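Local coordinates for tube-forming protein in Mycobacterial Envelpe, TiME (PDB 7CU9), which probably forms tubular assemblies that span the mycobacterial outer envelope and may serve as a channel for protein secretion, at residues V45-N48 against G53-E56. Residues are numbered along the deposited sequence; the frame is centred on the assembly and turned at random.
Sequences VCNN and GLPE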
loop_
_atom_site.group_PDB
_atom_site.type_symbol
_atom_site.label_atom_id
_atom_site.label_comp_id
_atom_site.label_asym_id
_atom_site.label_seq_id
_atom_site.Cartn_x
_atom_site.Cartn_y
_atom_site.Cartn_z
ATOM N N VAL B 45 -21.349 16.810 12.879
ATOM C CA VAL B 45 -20.557 16.009 13.860
ATOM C C VAL B 45 -19.395 15.317 13.140
ATOM O O VAL B 45 -18.480 14.863 13.834
ATOM C CB VAL B 45 -21.403 14.991 14.647
ATOM C CG1 VAL B 45 -22.504 15.681 15.437
ATOM C CG2 VAL B 45 -21.951 13.881 13.761
ATOM N N CYS B 46 -19.407 15.241 11.809
ATOM C CA CYS B 46 -18.316 14.585 11.043
ATOM C C CYS B 46 -17.295 15.606 10.533
ATOM O O CYS B 46 -16.305 15.177 9.925
ATOM C CB CYS B 46 -18.877 13.745 9.905
ATOM S SG CYS B 46 -19.625 12.211 10.516
ATOM N N ASN B 47 -17.484 16.899 10.811
ATOM C CA ASN B 47 -16.582 17.957 10.287
ATOM C C ASN B 47 -15.123 17.620 10.625
ATOM O O ASN B 47 -14.281 17.630 9.707
ATOM C CB ASN B 47 -16.949 19.344 10.811
ATOM C CG ASN B 47 -16.252 20.429 10.021
ATOM O OD1 ASN B 47 -16.724 20.833 8.960
ATOM N ND2 ASN B 47 -15.106 20.879 10.510
ATOM N N ASN B 48 -14.820 17.325 11.888
ATOM C CA ASN B 48 -13.412 17.218 12.350
ATOM C C ASN B 48 -12.869 15.802 12.129
ATOM O O ASN B 48 -11.732 15.550 12.533
ATOM C CB ASN B 48 -13.259 17.724 13.780
ATOM C CG ASN B 48 -13.558 19.201 13.892
ATOM O OD1 ASN B 48 -13.777 19.878 12.885
ATOM N ND2 ASN B 48 -13.574 19.703 15.114
ATOM N N GLY B 53 -5.828 19.096 9.697
ATOM C CA GLY B 53 -5.255 20.451 9.582
ATOM C C GLY B 53 -6.321 21.532 9.535
ATOM O O GLY B 53 -6.096 22.538 8.838
ATOM N N LEU B 54 -7.422 21.368 10.271
ATOM C CA LEU B 54 -8.596 22.281 10.182
ATOM C C LEU B 54 -8.411 23.505 11.072
ATOM O O LEU B 54 -7.917 23.413 12.192
ATOM C CB LEU B 54 -9.864 21.529 10.582
ATOM C CG LEU B 54 -10.164 20.283 9.759
ATOM C CD1 LEU B 54 -11.394 19.586 10.312
ATOM C CD2 LEU B 54 -10.336 20.618 8.282
ATOM N N PRO B 55 -8.867 24.688 10.612
ATOM C CA PRO B 55 -8.823 25.898 11.433
ATOM C C PRO B 55 -9.511 25.776 12.799
ATOM O O PRO B 55 -8.963 26.252 13.775
ATOM C CB PRO B 55 -9.551 26.931 10.555
ATOM C CG PRO B 55 -9.311 26.448 9.149
ATOM C CD PRO B 55 -9.385 24.943 9.260
ATOM N N GLU B 56 -10.681 25.134 12.882
ATOM C CA GLU B 56 -11.433 25.116 14.164
ATOM C C GLU B 56 -10.665 24.263 15.180
ATOM O O GLU B 56 -10.822 24.487 16.383
ATOM C CB GLU B 56 -12.887 24.686 13.956
ATOM C CG GLU B 56 -13.123 23.197 13.853
ATOM C CD GLU B 56 -14.605 22.875 13.950
ATOM O OE1 GLU B 56 -15.351 23.289 13.037
ATOM O OE2 GLU B 56 -15.017 22.276 14.957
#
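A polar side-chain contact, with one leucine methyl beside it, joins Asn47 and Asn48 to Leu54 and Glu56 between two short helical turns of the PknH-like extracellular domain, packed beside edge strand 39-41. Asn48 carries it: its ND2 donates to Glu56 OE2 at 3.0 Å, bent (149°) and reaching the oxygen from above the carboxylate plane, with the amide and carboxylate planes perpendicular. The other end is taken by Asn47, whose ND2 lies 2.9 Å from Asn48 OD1 in a nearly straight bond (169°). With oxygen and nitrogen both engaged, the buried Asn48 amide is fixed in rotation. CG of Asn47 lies anti to its own N (chi1 -166°), which brings its amide to the next side chain. Leu54, the N-cap residue of helix 55-58, sends CD1 to 3.5 Å from both Asn47 O and Asn48 OD1, a van der Waals contact. Glu56 OE2 also forms a salt bridge with Arg105, which probably balances its charge. Asn47 OD1 accepts from Gln37 NE2, and Asn48 ND2 also donates to Arg101 O. Helices 47-50 and 55-58 are thus tied to each other and to the C-terminal end of helix 92-103 and the following loop, where Cys109 bonds Cys46, while Asn47 and Leu54 rest on Phe39 of strand 39-41.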